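Local coordinates for protein probable ribonuclease HepT (Haemophilus influenzae, PDB 1JOG) that probably acts as the RNase toxin of a type VII toxin-antitoxin system, forming a homodimer that is neutralised by its cognate antitoxin MntA, at residues 90-94 against 135-139; 98-102 against 127-132. All coordinates share one frame; numbering follows the deposited sequence.

Contact 1: 90-94 against 135-139; sequences FGLIG and LLEQL
Gln138 reaches from helix 125-140 to the turn at Gly91 and makes the one hydrogen bond that joins 90-94 to 135-139. Its NE2 donates to the carbonyl oxygen Gly91 O over 2.8 Å. The length is ordinary, but the bond is bent, with 130° at the hydrogen, and Gly91 O lies out of the Gln138 amide plane. The glutamine chain bends at its second torsion (chi2 -63°), and CG as well as NE2 comes up against Gly91 O.

A second polar contact involves backbone alone. Leu92 O faces the helix, and the CA-H of Leu135 points at it almost straight, with 3.5 Å between Leu135 CA and Leu92 O. This is a CA-H...O contact, weaker than a conventional hydrogen bond, and it lies where loop and helix come close: the CA atoms of Ile93 and Leu135 are 5.4 Å apart.

The apolar part centres on Leu92, which is buried. Its side chain crosses that of Leu139 at about a right angle. Leu92 CD2 and Leu139 CD2 are modelled 3.3 Å apart, tighter than usual for two methyls, and the exact distance is uncertain at this resolution. On the Leu135 side, Leu92 CB rests 4.1 Å from Leu135 CD1. The same methyl, Leu135 CD1, also receives Ile93 CG2 at 4.3 Å. Beyond the pair of segments, Leu139 packs on Leu11 of helix 8-26 and Leu135 on Met61 of helix 36-68.

What presents Gly91 O and Leu92 to the helix is the end of helix 80-89. Gly91, with positive phi (60°), is the C-prime residue of a Schellman motif, in which Leu92 N bonds to Ala87 O and Gly91 N to Leu88 O; the contact sets this Schellman turn, and the residues just after it, against helix 125-140 within the all-helical bundle.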
ATOM      1  N   PHE A  90     -16.229  22.815  -8.968  1.00 41.90           N
ATOM      2  CA  PHE A  90     -15.589  22.941 -10.264  1.00 44.65           C
ATOM      3  C   PHE A  90     -16.028  21.839 -11.193  1.00 37.43           C
ATOM      4  O   PHE A  90     -15.475  21.734 -12.278  1.00 46.11           O
ATOM      5  CB  PHE A  90     -14.063  22.923 -10.134  1.00 63.04           C
ATOM      6  CG  PHE A  90     -13.492  24.099  -9.349  1.00 78.42           C
ATOM      7  CD1 PHE A  90     -14.222  24.695  -8.298  1.00 82.77           C
ATOM      8  CD2 PHE A  90     -12.210  24.585  -9.624  1.00 81.92           C
ATOM      9  CE1 PHE A  90     -13.681  25.765  -7.517  1.00 80.90           C
ATOM     10  CE2 PHE A  90     -11.639  25.651  -8.871  1.00 77.27           C
ATOM     11  CZ  PHE A  90     -12.383  26.241  -7.809  1.00 85.20           C
ATOM     12  N   GLY A  91     -17.019  21.006 -10.799  1.00 27.14           N
ATOM     13  CA  GLY A  91     -17.455  19.945 -11.735  1.00 27.04           C
ATOM     14  C   GLY A  91     -16.287  19.002 -12.088  1.00 43.01           C
ATOM     15  O   GLY A  91     -16.231  18.466 -13.202  1.00 24.94           O
ATOM     16  N   LEU A  92     -15.329  18.820 -11.157  1.00 34.87           N
ATOM     17  CA  LEU A  92     -14.173  17.918 -11.354  1.00 40.09           C
ATOM     18  C   LEU A  92     -14.678  16.485 -11.037  1.00 38.36           C
ATOM     19  O   LEU A  92     -14.323  15.552 -11.694  1.00 40.09           O
ATOM     20  CB  LEU A  92     -13.009  18.311 -10.443  1.00 29.40           C
ATOM     21  CG  LEU A  92     -12.077  19.493 -10.858  1.00 40.52           C
ATOM     22  CD1 LEU A  92     -10.910  19.689  -9.781  1.00 26.56           C
ATOM     23  CD2 LEU A  92     -11.410  19.183 -12.219  1.00 28.90           C
ATOM     24  N   ILE A  93     -15.553  16.346 -10.051  1.00 39.35           N
ATOM     25  CA  ILE A  93     -16.166  15.057  -9.741  1.00 45.77           C
ATOM     26  C   ILE A  93     -17.608  15.452  -9.863  1.00 55.21           C
ATOM     27  O   ILE A  93     -17.897  16.655 -10.061  1.00 58.00           O
ATOM     28  CB  ILE A  93     -15.873  14.570  -8.271  1.00 16.63           C
ATOM     29  CG1 ILE A  93     -16.206  15.649  -7.227  1.00 32.48           C
ATOM     30  CG2 ILE A  93     -14.390  14.154  -8.249  1.00 26.34           C
ATOM     31  CD1 ILE A  93     -16.230  15.176  -5.779  1.00 26.92           C
ATOM     32  N   GLY A  94     -18.507  14.481  -9.734  1.00 55.54           N
ATOM     33  CA  GLY A  94     -19.924  14.782  -9.846  1.00 52.82           C
ATOM     34  C   GLY A  94     -20.705  14.238  -8.674  1.00 63.83           C
ATOM     35  O   GLY A  94     -21.838  14.652  -8.415  1.00 59.12           O
ATOM     36  N   LEU A 135     -13.033  12.015 -13.436  1.00 36.35           N
ATOM     37  CA  LEU A 135     -12.217  13.068 -12.881  1.00 44.49           C
ATOM     38  C   LEU A 135     -11.090  13.416 -13.821  1.00 49.74           C
ATOM     39  O   LEU A 135     -10.846  14.572 -14.131  1.00 49.71           O
ATOM     40  CB  LEU A 135     -11.604  12.600 -11.567  1.00 34.73           C
ATOM     41  CG  LEU A 135     -10.378  13.384 -11.125  1.00 29.31           C
ATOM     42  CD1 LEU A 135     -10.919  14.835 -10.645  1.00 30.19           C
ATOM     43  CD2 LEU A 135      -9.724  12.753  -9.938  1.00 25.03           C
ATOM     44  N   LEU A 136     -10.372  12.399 -14.253  1.00 41.59           N
ATOM     45  CA  LEU A 136      -9.252  12.602 -15.150  1.00 42.61           C
ATOM     46  C   LEU A 136      -9.730  13.291 -16.414  1.00 51.27           C
ATOM     47  O   LEU A 136      -8.962  13.985 -17.041  1.00 46.30           O
ATOM     48  CB  LEU A 136      -8.656  11.266 -15.494  1.00 32.81           C
ATOM     49  CG  LEU A 136      -7.201  11.026 -15.788  1.00 51.19           C
ATOM     50  CD1 LEU A 136      -7.071   9.508 -15.928  1.00 52.17           C
ATOM     51  CD2 LEU A 136      -6.749  11.732 -17.048  1.00 44.54           C
ATOM     52  N   GLU A 137     -10.988  13.067 -16.808  1.00 58.66           N
ATOM     53  CA  GLU A 137     -11.576  13.704 -17.997  1.00 54.49           C
ATOM     54  C   GLU A 137     -11.686  15.231 -17.776  1.00 63.27           C
ATOM     55  O   GLU A 137     -11.191  16.047 -18.570  1.00 45.96           O
ATOM     56  CB  GLU A 137     -12.964  13.128 -18.263  1.00 69.81           C
ATOM     57  CG  GLU A 137     -12.991  12.190 -19.422  1.00 76.17           C
ATOM     58  CD  GLU A 137     -11.627  11.528 -19.641  1.00 85.49           C
ATOM     59  OE1 GLU A 137     -11.288  10.487 -18.984  1.00 81.43           O
ATOM     60  OE2 GLU A 137     -10.887  12.085 -20.484  1.00 82.50           O
ATOM     61  N   GLN A 138     -12.356  15.618 -16.697  1.00 52.09           N
ATOM     62  CA  GLN A 138     -12.467  17.019 -16.390  1.00 58.74           C
ATOM     63  C   GLN A 138     -11.091  17.671 -16.267  1.00 55.28           C
ATOM     64  O   GLN A 138     -10.880  18.754 -16.796  1.00 54.63           O
ATOM     65  CB  GLN A 138     -13.259  17.221 -15.113  1.00 55.13           C
ATOM     66  CG  GLN A 138     -14.659  16.649 -15.189  1.00 67.24           C
ATOM     67  CD  GLN A 138     -15.489  17.338 -16.250  1.00 74.75           C
ATOM     68  OE1 GLN A 138     -15.739  16.775 -17.317  1.00 72.52           O
ATOM     69  NE2 GLN A 138     -15.913  18.570 -15.968  1.00 59.61           N
ATOM     70  N   LEU A 139     -10.149  17.026 -15.584  1.00 60.50           N
ATOM     71  CA  LEU A 139      -8.828  17.627 -15.418  1.00 52.07           C
ATOM     72  C   LEU A 139      -8.092  17.727 -16.706  1.00 53.02           C
ATOM     73  O   LEU A 139      -7.199  18.561 -16.822  1.00 60.82           O
ATOM     74  CB  LEU A 139      -7.966  16.833 -14.461  1.00 43.23           C
ATOM     75  CG  LEU A 139      -8.503  16.691 -13.062  1.00 42.54           C
ATOM     76  CD1 LEU A 139      -7.764  15.556 -12.320  1.00 41.10           C
ATOM     77  CD2 LEU A 139      -8.372  18.001 -12.365  1.00 36.36           C
TER

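Contact 2: 98-102 against 127-132; sequences KWVAY and DFLIES
Tyr102 points its ring from helix 96-106 at helix 125-140, and Phe128 meets it edge-to-face. The edge of Phe128 is turned to the Tyr102 face, with planes at 81° and Phe128 CD1 over the centre of the tyrosine ring. Phe128 gets there by setting CG anti to its backbone N (chi1 -180°). On the opposite face of Tyr102, toward the rim, lies the carbonyl oxygen of Lys98, one turn back in the same helix.

At the far end of that ring the hydroxyl donates to Asp127, with Tyr102 OH 2.6 Å from Asp127 OD1. The donor comes from above the carboxylate plane. Glu131 lies across the tyrosine, its CB at the ring edge and its CG 3.1 Å from Tyr102 OH.

Glu131 is also crossed at about a right angle by the Lys98 chain, whose CD lies 3.3 Å from Glu131 CD. The lysine amine, whose position is less certain, is modelled in a salt bridge with Asp95, and Glu131 is not close enough for one. Glu131 OE2 instead accepts from a water, 2.6 Å away, which takes a weak bond from Trp99 NE1.

Trp99 completes an aromatic cluster with Tyr102 and Phe128. It meets Phe128 obliquely, Trp99 CZ3 to Phe128 CE1 being 3.9 Å, while Glu131 O approaches the indole edge.

The two helix segments cross at -127°, their axes 11.3 Å apart, a gap filled by these large side chains. Helix 36-68 adjoins the cluster through Leu58 against Trp99 and Phe50 edge-to-face with Phe128; helix 80-89 touches Trp99 through Leu84, and helix 8-26 meets Ser132 through Phe15.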
ATOM      1  N   LYS A  98     -19.415   9.124  -3.369  1.00 27.54           N
ATOM      2  CA  LYS A  98     -18.485   8.105  -3.880  1.00 40.98           C
ATOM      3  C   LYS A  98     -16.993   8.290  -3.462  1.00 50.78           C
ATOM      4  O   LYS A  98     -16.301   7.314  -3.096  1.00 58.22           O
ATOM      5  CB  LYS A  98     -18.537   8.089  -5.392  1.00 46.07           C
ATOM      6  CG  LYS A  98     -19.725   7.454  -5.942  1.00 39.78           C
ATOM      7  CD  LYS A  98     -19.690   7.525  -7.432  1.00 57.85           C
ATOM      8  CE  LYS A  98     -21.074   7.265  -7.964  1.00 67.96           C
ATOM      9  NZ  LYS A  98     -21.913   8.488  -7.814  1.00 79.33           N
ATOM     10  N   TRP A  99     -16.483   9.519  -3.546  1.00 34.59           N
ATOM     11  CA  TRP A  99     -15.084   9.735  -3.144  1.00 31.33           C
ATOM     12  C   TRP A  99     -14.992   9.557  -1.653  1.00 31.55           C
ATOM     13  O   TRP A  99     -13.981   9.072  -1.146  1.00 40.24           O
ATOM     14  CB  TRP A  99     -14.590  11.106  -3.588  1.00 28.63           C
ATOM     15  CG  TRP A  99     -14.429  11.098  -5.071  1.00 21.76           C
ATOM     16  CD1 TRP A  99     -15.377  11.481  -6.049  1.00 21.90           C
ATOM     17  CD2 TRP A  99     -13.310  10.616  -5.779  1.00 24.94           C
ATOM     18  NE1 TRP A  99     -14.867  11.248  -7.293  1.00 28.03           N
ATOM     19  CE2 TRP A  99     -13.599  10.731  -7.161  1.00 13.53           C
ATOM     20  CE3 TRP A  99     -12.083  10.093  -5.392  1.00 31.68           C
ATOM     21  CZ2 TRP A  99     -12.707  10.330  -8.139  1.00 18.05           C
ATOM     22  CZ3 TRP A  99     -11.218   9.674  -6.387  1.00  9.72           C
ATOM     23  CH2 TRP A  99     -11.515   9.795  -7.722  1.00 15.70           C
ATOM     24  N   VAL A 100     -16.083   9.869  -0.946  1.00 25.41           N
ATOM     25  CA  VAL A 100     -16.071   9.680   0.485  1.00 24.44           C
ATOM     26  C   VAL A 100     -15.938   8.178   0.753  1.00 43.43           C
ATOM     27  O   VAL A 100     -15.221   7.732   1.651  1.00 47.94           O
ATOM     28  CB  VAL A 100     -17.345  10.235   1.118  1.00 28.84           C
ATOM     29  CG1 VAL A 100     -17.446   9.745   2.538  1.00 22.89           C
ATOM     30  CG2 VAL A 100     -17.312  11.744   1.136  1.00 31.75           C
ATOM     31  N   ALA A 101     -16.618   7.389  -0.059  1.00 42.95           N
ATOM     32  CA  ALA A 101     -16.560   5.948   0.091  1.00 37.87           C
ATOM     33  C   ALA A 101     -15.173   5.453  -0.369  1.00 42.58           C
ATOM     34  O   ALA A 101     -14.630   4.518   0.222  1.00 40.24           O
ATOM     35  CB  ALA A 101     -17.731   5.272  -0.746  1.00 20.04           C
ATOM     36  N   TYR A 102     -14.590   6.045  -1.415  1.00 34.04           N
ATOM     37  CA  TYR A 102     -13.228   5.611  -1.846  1.00 32.41           C
ATOM     38  C   TYR A 102     -12.169   5.809  -0.711  1.00 26.07           C
ATOM     39  O   TYR A 102     -11.239   5.040  -0.547  1.00 28.68           O
ATOM     40  CB  TYR A 102     -12.847   6.362  -3.108  1.00 42.62           C
ATOM     41  CG  TYR A 102     -13.743   6.045  -4.294  1.00 46.59           C
ATOM     42  CD1 TYR A 102     -13.920   6.964  -5.340  1.00 44.59           C
ATOM     43  CD2 TYR A 102     -14.416   4.822  -4.362  1.00 30.05           C
ATOM     44  CE1 TYR A 102     -14.741   6.669  -6.393  1.00 24.26           C
ATOM     45  CE2 TYR A 102     -15.231   4.516  -5.392  1.00 11.79           C
ATOM     46  CZ  TYR A 102     -15.412   5.439  -6.412  1.00 24.04           C
ATOM     47  OH  TYR A 102     -16.362   5.171  -7.407  1.00 23.09           O
ATOM     48  N   ASP A 127     -15.945   0.220 -10.377  1.00 31.13           N
ATOM     49  CA  ASP A 127     -16.653   1.477 -10.196  1.00 43.05           C
ATOM     50  C   ASP A 127     -15.606   2.562 -10.008  1.00 31.03           C
ATOM     51  O   ASP A 127     -15.691   3.634 -10.577  1.00 43.13           O
ATOM     52  CB  ASP A 127     -17.585   1.445  -8.978  1.00 46.16           C
ATOM     53  CG  ASP A 127     -18.057   2.881  -8.533  1.00 74.05           C
ATOM     54  OD1 ASP A 127     -18.126   3.209  -7.282  1.00 40.78           O
ATOM     55  OD2 ASP A 127     -18.369   3.692  -9.455  1.00 73.66           O
ATOM     56  N   PHE A 128     -14.583   2.255  -9.220  1.00 39.84           N
ATOM     57  CA  PHE A 128     -13.562   3.240  -9.005  1.00 36.17           C
ATOM     58  C   PHE A 128     -13.044   3.639 -10.362  1.00 40.35           C
ATOM     59  O   PHE A 128     -12.870   4.807 -10.655  1.00 30.13           O
ATOM     60  CB  PHE A 128     -12.378   2.727  -8.159  1.00 45.74           C
ATOM     61  CG  PHE A 128     -11.324   3.783  -7.944  1.00 28.34           C
ATOM     62  CD1 PHE A 128     -11.567   4.834  -7.065  1.00 29.28           C
ATOM     63  CD2 PHE A 128     -10.124   3.741  -8.621  1.00 28.50           C
ATOM     64  CE1 PHE A 128     -10.596   5.839  -6.851  1.00 31.36           C
ATOM     65  CE2 PHE A 128      -9.148   4.724  -8.424  1.00 50.81           C
ATOM     66  CZ  PHE A 128      -9.380   5.780  -7.529  1.00 24.31           C
ATOM     67  N   LEU A 129     -12.817   2.679 -11.235  1.00 30.63           N
ATOM     68  CA  LEU A 129     -12.332   3.109 -12.514  1.00 30.66           C
ATOM     69  C   LEU A 129     -13.256   4.070 -13.240  1.00 37.55           C
ATOM     70  O   LEU A 129     -12.789   5.016 -13.841  1.00 27.84           O
ATOM     71  CB  LEU A 129     -11.987   1.919 -13.361  1.00 26.13           C
ATOM     72  CG  LEU A 129     -10.683   1.268 -12.862  1.00 41.23           C
ATOM     73  CD1 LEU A 129     -10.661  -0.011 -13.597  1.00 15.90           C
ATOM     74  CD2 LEU A 129      -9.315   2.089 -13.097  1.00 23.05           C
ATOM     75  N   ILE A 130     -14.566   3.869 -13.177  1.00 49.01           N
ATOM     76  CA  ILE A 130     -15.478   4.784 -13.887  1.00 23.24           C
ATOM     77  C   ILE A 130     -15.326   6.210 -13.348  1.00 40.68           C
ATOM     78  O   ILE A 130     -15.051   7.140 -14.103  1.00 32.09           O
ATOM     79  CB  ILE A 130     -16.891   4.343 -13.723  1.00 42.89           C
ATOM     80  CG1 ILE A 130     -17.130   3.156 -14.623  1.00 46.01           C
ATOM     81  CG2 ILE A 130     -17.835   5.472 -14.009  1.00 30.23           C
ATOM     82  CD1 ILE A 130     -17.897   2.030 -13.936  1.00 41.98           C
ATOM     83  N   GLU A 131     -15.484   6.363 -12.038  1.00 30.05           N
ATOM     84  CA  GLU A 131     -15.374   7.688 -11.384  1.00 36.55           C
ATOM     85  C   GLU A 131     -14.057   8.385 -11.539  1.00 29.13           C
ATOM     86  O   GLU A 131     -13.985   9.582 -11.822  1.00 45.91           O
ATOM     87  CB  GLU A 131     -15.660   7.592  -9.860  1.00 28.20           C
ATOM     88  CG  GLU A 131     -17.103   7.272  -9.491  1.00 67.46           C
ATOM     89  CD  GLU A 131     -18.111   8.163 -10.215  1.00 54.69           C
ATOM     90  OE1 GLU A 131     -18.969   7.641 -10.972  1.00 47.02           O
ATOM     91  OE2 GLU A 131     -18.021   9.381 -10.044  1.00 41.21           O
ATOM     92  N   SER A 132     -13.004   7.625 -11.283  1.00 32.89           N
ATOM     93  CA  SER A 132     -11.643   8.129 -11.347  1.00 35.88           C
ATOM     94  C   SER A 132     -11.395   8.573 -12.778  1.00 30.97           C
ATOM     95  O   SER A 132     -10.764   9.586 -13.015  1.00 35.56           O
ATOM     96  CB  SER A 132     -10.634   7.047 -10.870  1.00 22.17           C
ATOM     97  OG  SER A 132     -10.548   5.919 -11.724  1.00 35.07           O
TER
HETATM   98  O   HOH W   1     -17.722  11.362  -8.337  1.00 49.69           O

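How the contacts relate
Both contacts use helix 125-140, contact 2 the earlier part and contact 1 the later, with centres about 12 Å apart and contact 2 nearer the middle of the chain. Helix 125-140 thus packs against both the turn after helix 80-89 and helix 96-106. In sequence contact 2 is nested inside the loop that contact 1 closes: 90-94, then 98-102, then 127-132, then 135-139. They meet at Trp99, whose CH2 packs 4.1 Å from Leu135 CD2. Helix 96-106 also carries Arg106, probably an active-site residue by similarity, whose side chain is about 6 Å from that of Tyr102, whereas contact 1 lies away from that site.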